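PDB 6JS9: hypothetical membrane protein from Corynebacterium glutamicum, which binds heme through its N-terminal HtaA domain, the part present here, and probably passes it on within the corynebacterial heme uptake machinery. Local coordinates for residues A8-R22 and N43-T56. Sequence-based numbering, arbitrary orientation.
Sequences ASDGSLNWGFRQSFR and NGGNFAFTPRTNGT. With HEM (protoporphyrin IX containing Fe), chain C.
Leu13 and Phe49 form an antiparallel hydrogen-bonded pair, Phe49 N giving a bond of 2.8 Å to Leu13 O and Leu13 N a more bent one to Phe49 O. Trp15 N extends the ladder to Phe47 O at 2.7 Å, almost straight (164°) though tilted from the carbonyl plane. On the buried face the Phe49 ring turns its edge to Trp15 O, with CE2 3.6 Å away. Packing is tight around Phe47: CA of Gly16 lies over one ring face, 4.2 Å from the centroid, a CH-pi contact, while Arg22 CD touches Phe47 CZ at 3.5 Å. Arg22, its chain bent at chi3 (-53°), lays one guanidinium face over Gly45 O, 3.1 Å from Arg22 CZ without a hydrogen bond; NH1 instead reaches Gly16 O in the guanidinium plane and forms a salt bridge with Asp174. The solvent side is more polar: Ser12 OG donates to Asn14 OD1, which rests on Ala48 CB, and beyond the ladder a water joins Gly16 N to exposed Asn46 OD1. Past Ser12 the ladder ends; Pro51 packs its ring against Ala8 and the Gly11 carbonyl, and Ala8 N bonds Thr56 OG1 at 2.9 Å. Strand 11-14 lies between strands 48-58 and 177-183 of the antiparallel sheet; Phe47 and Phe49 pack on Val72 of strand 63-79, and helix 19-26 follows, Ser20 OG hydrogen-bonded to a heme propionate.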
loop_
_atom_site.group_PDB
_atom_site.type_symbol
_atom_site.label_atom_id
_atom_site.label_comp_id
_atom_site.label_asym_id
_atom_site.label_seq_id
_atom_site.Cartn_x
_atom_site.Cartn_y
_atom_site.Cartn_z
ATOM N N ALA A 8 -0.544 -5.408 -17.914
ATOM C CA ALA A 8 -0.277 -6.367 -16.839
ATOM C C ALA A 8 -1.479 -7.291 -16.710
ATOM O O ALA A 8 -2.508 -6.915 -16.147
ATOM C CB ALA A 8 -0.006 -5.646 -15.519
ATOM N N SER A 9 -1.345 -8.525 -17.196
ATOM C CA SER A 9 -2.482 -9.432 -17.276
ATOM C C SER A 9 -2.501 -10.501 -16.190
ATOM O O SER A 9 -3.478 -11.254 -16.116
ATOM C CB SER A 9 -2.510 -10.115 -18.646
ATOM O OG SER A 9 -1.311 -10.828 -18.856
ATOM N N ASP A 10 -1.466 -10.594 -15.354
ATOM C CA ASP A 10 -1.424 -11.606 -14.302
ATOM C C ASP A 10 -0.292 -11.286 -13.331
ATOM O O ASP A 10 0.557 -10.429 -13.590
ATOM C CB ASP A 10 -1.246 -13.013 -14.880
ATOM C CG ASP A 10 -2.120 -14.034 -14.196
ATOM O OD1 ASP A 10 -2.609 -13.758 -13.077
ATOM O OD2 ASP A 10 -2.317 -15.117 -14.775
ATOM N N GLY A 11 -0.276 -12.015 -12.220
ATOM C CA GLY A 11 0.698 -11.805 -11.170
ATOM C C GLY A 11 0.081 -11.054 -10.015
ATOM O O GLY A 11 -1.140 -10.901 -9.921
ATOM N N SER A 12 0.944 -10.565 -9.123
ATOM C CA SER A 12 0.449 -9.827 -7.966
ATOM C C SER A 12 1.561 -8.998 -7.347
ATOM O O SER A 12 2.733 -9.385 -7.357
ATOM C CB SER A 12 -0.133 -10.771 -6.908
ATOM O OG SER A 12 0.902 -11.536 -6.310
ATOM N N LEU A 13 1.173 -7.856 -6.795
ATOM C CA LEU A 13 2.006 -7.140 -5.847
ATOM C C LEU A 13 1.746 -7.707 -4.459
ATOM O O LEU A 13 0.595 -7.770 -4.017
ATOM C CB LEU A 13 1.706 -5.641 -5.882
ATOM C CG LEU A 13 2.206 -4.788 -4.711
ATOM C CD1 LEU A 13 3.735 -4.778 -4.666
ATOM C CD2 LEU A 13 1.673 -3.372 -4.839
ATOM N N ASN A 14 2.814 -8.141 -3.791
ATOM C CA ASN A 14 2.747 -8.721 -2.460
ATOM C C ASN A 14 3.373 -7.723 -1.492
ATOM O O ASN A 14 4.582 -7.478 -1.552
ATOM C CB ASN A 14 3.471 -10.067 -2.404
ATOM C CG ASN A 14 2.896 -11.090 -3.353
ATOM O OD1 ASN A 14 1.724 -11.030 -3.730
ATOM N ND2 ASN A 14 3.723 -12.052 -3.740
ATOM N N TRP A 15 2.559 -7.144 -0.606
ATOM C CA TRP A 15 3.044 -6.091 0.292
ATOM C C TRP A 15 2.048 -5.879 1.417
ATOM O O TRP A 15 0.908 -5.489 1.152
ATOM C CB TRP A 15 3.246 -4.784 -0.470
ATOM C CG TRP A 15 3.956 -3.696 0.288
ATOM C CD1 TRP A 15 5.215 -3.749 0.809
ATOM C CD2 TRP A 15 3.472 -2.367 0.553
ATOM N NE1 TRP A 15 5.534 -2.547 1.409
ATOM C CE2 TRP A 15 4.487 -1.680 1.245
ATOM C CE3 TRP A 15 2.280 -1.694 0.265
ATOM C CZ2 TRP A 15 4.339 -0.357 1.676
ATOM C CZ3 TRP A 15 2.137 -0.374 0.677
ATOM C CH2 TRP A 15 3.159 0.274 1.384
ATOM N N GLY A 16 2.483 -6.083 2.662
ATOM C CA GLY A 16 1.608 -5.889 3.805
ATOM C C GLY A 16 1.898 -4.606 4.560
ATOM O O GLY A 16 1.744 -4.559 5.782
ATOM N N PHE A 17 2.330 -3.566 3.841
ATOM C CA PHE A 17 2.675 -2.255 4.401
ATOM C C PHE A 17 3.882 -2.345 5.333
ATOM O O PHE A 17 4.995 -1.964 4.947
ATOM C CB PHE A 17 1.471 -1.625 5.120
ATOM C CG PHE A 17 1.766 -0.288 5.755
ATOM C CD1 PHE A 17 2.230 0.774 4.991
ATOM C CD2 PHE A 17 1.559 -0.088 7.113
ATOM C CE1 PHE A 17 2.508 2.022 5.572
ATOM C CE2 PHE A 17 1.817 1.155 7.702
ATOM C CZ PHE A 17 2.292 2.216 6.915
ATOM N N ARG A 18 3.687 -2.850 6.553
ATOM C CA ARG A 18 4.784 -2.918 7.522
ATOM C C ARG A 18 4.428 -3.903 8.624
ATOM O O ARG A 18 3.422 -3.717 9.317
ATOM C CB ARG A 18 5.080 -1.545 8.112
ATOM C CG ARG A 18 6.065 -1.619 9.248
ATOM C CD ARG A 18 6.924 -0.392 9.342
ATOM N NE ARG A 18 7.595 -0.378 10.633
ATOM C CZ ARG A 18 8.582 0.440 10.958
ATOM N NH1 ARG A 18 9.029 1.322 10.076
ATOM N NH2 ARG A 18 9.115 0.373 12.174
ATOM N N GLN A 19 5.260 -4.931 8.811
ATOM C CA GLN A 19 4.883 -6.004 9.725
ATOM C C GLN A 19 4.642 -5.482 11.141
ATOM O O GLN A 19 3.718 -5.938 11.823
ATOM C CB GLN A 19 5.942 -7.103 9.744
ATOM C CG GLN A 19 5.458 -8.350 10.471
ATOM C CD GLN A 19 6.480 -9.455 10.476
ATOM O OE1 GLN A 19 7.683 -9.198 10.443
ATOM N NE2 GLN A 19 6.012 -10.695 10.510
ATOM N N SER A 20 5.458 -4.533 11.603
ATOM C CA SER A 20 5.261 -4.019 12.959
ATOM C C SER A 20 3.913 -3.331 13.105
ATOM O O SER A 20 3.317 -3.354 14.189
ATOM C CB SER A 20 6.384 -3.055 13.341
ATOM O OG SER A 20 6.257 -1.826 12.644
ATOM N N PHE A 21 3.413 -2.711 12.035
ATOM C CA PHE A 21 2.079 -2.131 12.101
ATOM C C PHE A 21 1.009 -3.214 12.168
ATOM O O PHE A 21 0.071 -3.120 12.970
ATOM C CB PHE A 21 1.834 -1.208 10.913
ATOM C CG PHE A 21 0.547 -0.455 11.012
ATOM C CD1 PHE A 21 0.374 0.504 12.005
ATOM C CD2 PHE A 21 -0.492 -0.703 10.131
ATOM C CE1 PHE A 21 -0.804 1.203 12.103
ATOM C CE2 PHE A 21 -1.675 -0.003 10.229
ATOM C CZ PHE A 21 -1.832 0.950 11.220
ATOM N N ARG A 22 1.120 -4.252 11.327
ATOM C CA ARG A 22 0.156 -5.350 11.399
ATOM C C ARG A 22 0.155 -5.982 12.784
ATOM O O ARG A 22 -0.907 -6.351 13.302
ATOM C CB ARG A 22 0.452 -6.416 10.332
ATOM C CG ARG A 22 0.446 -5.891 8.893
ATOM C CD ARG A 22 0.299 -7.008 7.852
ATOM N NE ARG A 22 1.271 -8.089 8.005
ATOM C CZ ARG A 22 2.545 -8.008 7.635
ATOM N NH1 ARG A 22 3.012 -6.890 7.097
ATOM N NH2 ARG A 22 3.352 -9.039 7.816
ATOM N N ASN A 43 -1.944 -13.900 1.778
ATOM C CA ASN A 43 -0.612 -14.338 1.339
ATOM C C ASN A 43 0.415 -14.226 2.471
ATOM O O ASN A 43 1.553 -13.785 2.276
ATOM C CB ASN A 43 -0.169 -13.565 0.091
ATOM C CG ASN A 43 1.111 -14.117 -0.519
ATOM O OD1 ASN A 43 2.113 -13.404 -0.642
ATOM N ND2 ASN A 43 1.088 -15.388 -0.899
ATOM N N GLY A 44 -0.005 -14.631 3.671
ATOM C CA GLY A 44 0.858 -14.717 4.832
ATOM C C GLY A 44 1.121 -13.416 5.554
ATOM O O GLY A 44 2.045 -13.363 6.372
ATOM N N GLY A 45 0.329 -12.368 5.297
ATOM C CA GLY A 45 0.614 -11.032 5.783
ATOM C C GLY A 45 1.270 -10.144 4.747
ATOM O O GLY A 45 1.327 -8.919 4.935
ATOM N N ASN A 46 1.760 -10.733 3.663
ATOM C CA ASN A 46 2.286 -9.989 2.530
ATOM C C ASN A 46 1.181 -9.862 1.483
ATOM O O ASN A 46 1.169 -10.526 0.434
ATOM C CB ASN A 46 3.524 -10.690 1.991
ATOM C CG ASN A 46 4.530 -10.992 3.085
ATOM O OD1 ASN A 46 4.965 -10.096 3.812
ATOM N ND2 ASN A 46 4.873 -12.267 3.236
ATOM N N PHE A 47 0.236 -8.984 1.817
ATOM C CA PHE A 47 -1.021 -8.845 1.089
ATOM C C PHE A 47 -0.818 -8.818 -0.421
ATOM O O PHE A 47 0.006 -8.059 -0.937
ATOM C CB PHE A 47 -1.725 -7.573 1.545
ATOM C CG PHE A 47 -1.968 -7.523 3.029
ATOM C CD1 PHE A 47 -2.069 -8.696 3.769
ATOM C CD2 PHE A 47 -2.111 -6.315 3.676
ATOM C CE1 PHE A 47 -2.292 -8.665 5.135
ATOM C CE2 PHE A 47 -2.340 -6.276 5.048
ATOM C CZ PHE A 47 -2.434 -7.458 5.770
ATOM N N ALA A 48 -1.588 -9.649 -1.123
ATOM C CA ALA A 48 -1.450 -9.854 -2.562
ATOM C C ALA A 48 -2.550 -9.100 -3.310
ATOM O O ALA A 48 -3.741 -9.351 -3.090
ATOM C CB ALA A 48 -1.504 -11.344 -2.894
ATOM N N PHE A 49 -2.147 -8.189 -4.194
ATOM C CA PHE A 49 -3.054 -7.397 -5.021
ATOM C C PHE A 49 -2.852 -7.747 -6.495
ATOM O O PHE A 49 -1.725 -7.691 -7.000
ATOM C CB PHE A 49 -2.814 -5.901 -4.804
ATOM C CG PHE A 49 -2.832 -5.487 -3.343
ATOM C CD1 PHE A 49 -4.030 -5.143 -2.713
ATOM C CD2 PHE A 49 -1.661 -5.453 -2.608
ATOM C CE1 PHE A 49 -4.056 -4.759 -1.363
ATOM C CE2 PHE A 49 -1.682 -5.066 -1.245
ATOM C CZ PHE A 49 -2.883 -4.723 -0.633
ATOM N N THR A 50 -3.975 -8.096 -7.207
ATOM C CA THR A 50 -3.896 -8.470 -8.614
ATOM C C THR A 50 -4.022 -7.240 -9.514
ATOM O O THR A 50 -4.710 -6.280 -9.159
ATOM C CB THR A 50 -4.999 -9.467 -8.960
ATOM O OG1 THR A 50 -6.276 -8.843 -8.783
ATOM C CG2 THR A 50 -4.901 -10.688 -8.073
ATOM N N PRO A 51 -3.375 -7.246 -10.690
ATOM C CA PRO A 51 -3.497 -6.099 -11.609
ATOM C C PRO A 51 -4.909 -5.978 -12.166
ATOM O O PRO A 51 -5.551 -6.972 -12.511
ATOM C CB PRO A 51 -2.495 -6.416 -12.731
ATOM C CG PRO A 51 -1.751 -7.649 -12.295
ATOM C CD PRO A 51 -2.576 -8.342 -11.267
ATOM N N ARG A 52 -5.385 -4.743 -12.275
ATOM C CA ARG A 52 -6.738 -4.498 -12.764
ATOM C C ARG A 52 -6.790 -4.529 -14.292
ATOM O O ARG A 52 -5.929 -3.962 -14.966
ATOM C CB ARG A 52 -7.226 -3.145 -12.251
ATOM C CG ARG A 52 -8.684 -3.102 -11.900
ATOM C CD ARG A 52 -9.037 -1.743 -11.361
ATOM N NE ARG A 52 -9.179 -1.730 -9.909
ATOM C CZ ARG A 52 -9.138 -0.616 -9.185
ATOM N NH1 ARG A 52 -8.939 0.545 -9.794
ATOM N NH2 ARG A 52 -9.285 -0.655 -7.864
ATOM N N THR A 53 -7.813 -5.189 -14.840
ATOM C CA THR A 53 -8.025 -5.125 -16.284
ATOM C C THR A 53 -8.136 -3.669 -16.706
ATOM O O THR A 53 -8.723 -2.850 -15.991
ATOM C CB THR A 53 -9.289 -5.871 -16.696
ATOM O OG1 THR A 53 -9.211 -7.230 -16.266
ATOM C CG2 THR A 53 -9.461 -5.833 -18.218
ATOM N N ASN A 54 -7.557 -3.356 -17.866
ATOM C CA ASN A 54 -7.309 -2.005 -18.364
ATOM C C ASN A 54 -6.495 -1.156 -17.401
ATOM O O ASN A 54 -6.418 0.059 -17.583
ATOM C CB ASN A 54 -8.601 -1.250 -18.696
ATOM C CG ASN A 54 -9.307 -1.792 -19.905
ATOM O OD1 ASN A 54 -8.712 -2.490 -20.735
ATOM N ND2 ASN A 54 -10.593 -1.463 -20.026
ATOM N N GLY A 55 -5.904 -1.744 -16.368
ATOM C CA GLY A 55 -5.234 -0.942 -15.365
ATOM C C GLY A 55 -3.804 -0.557 -15.679
ATOM O O GLY A 55 -3.132 0.007 -14.813
ATOM N N THR A 56 -3.299 -0.842 -16.876
ATOM C CA THR A 56 -1.894 -0.599 -17.186
ATOM C C THR A 56 -1.759 0.519 -18.211
ATOM O O THR A 56 -2.402 0.488 -19.265
ATOM C CB THR A 56 -1.208 -1.871 -17.693
ATOM O OG1 THR A 56 -1.321 -2.902 -16.696
ATOM C CG2 THR A 56 0.258 -1.594 -17.958
HETATM C CHA HEM C . 2.190 3.027 17.815
HETATM C CHB HEM C . -0.721 4.970 14.444
HETATM C CHC HEM C . -4.037 6.133 17.813
HETATM C CHD HEM C . -0.929 4.607 21.221
HETATM C C1A HEM C . 1.683 3.427 16.592
HETATM C C2A HEM C . 2.288 3.206 15.294
HETATM C C3A HEM C . 1.496 3.731 14.353
HETATM C C4A HEM C . 0.344 4.311 15.029
HETATM C CMA HEM C . 1.785 3.713 12.827
HETATM C CAA HEM C . 3.615 2.467 15.073
HETATM C CBA HEM C . 3.393 0.968 15.272
HETATM C CGA HEM C . 4.668 0.249 14.931
HETATM O O1A HEM C . 4.882 -0.053 13.722
HETATM O O2A HEM C . 5.462 -0.004 15.877
HETATM C C1B HEM C . -1.854 5.459 15.062
HETATM C C2B HEM C . -2.942 6.144 14.379
HETATM C C3B HEM C . -3.871 6.472 15.304
HETATM C C4B HEM C . -3.393 5.992 16.599
HETATM C CMB HEM C . -2.943 6.402 12.843
HETATM C CAB HEM C . -5.241 7.199 15.163
HETATM C CBB HEM C . -5.755 7.653 14.012
HETATM C C1C HEM C . -3.488 5.840 19.051
HETATM C C2C HEM C . -4.125 6.022 20.339
HETATM C C3C HEM C . -3.266 5.600 21.285
HETATM C C4C HEM C . -2.063 5.124 20.620
HETATM C CMC HEM C . -5.541 6.614 20.487
HETATM C CAC HEM C . -3.442 5.577 22.828
HETATM C CBC HEM C . -4.520 6.037 23.460
HETATM C C1D HEM C . 0.175 4.028 20.613
HETATM C C2D HEM C . 1.300 3.380 21.281
HETATM C C3D HEM C . 2.160 2.948 20.337
HETATM C C4D HEM C . 1.617 3.303 19.043
HETATM C CMD HEM C . 1.473 3.208 22.810
HETATM C CAD HEM C . 3.490 2.178 20.538
HETATM C CBD HEM C . 3.095 0.696 20.559
HETATM C CGD HEM C . 4.287 -0.220 20.722
HETATM O O1D HEM C . 4.059 -1.388 21.115
HETATM O O2D HEM C . 5.453 0.195 20.473
HETATM N NA HEM C . 0.499 4.097 16.383
HETATM N NB HEM C . -2.168 5.393 16.412
HETATM N NC HEM C . -2.248 5.276 19.265
HETATM N ND HEM C . 0.417 3.949 19.249
HETATM FE FE HEM C . -1.009 4.396 17.802
HETATM O O HOH W 1 4.780 -7.413 3.404
#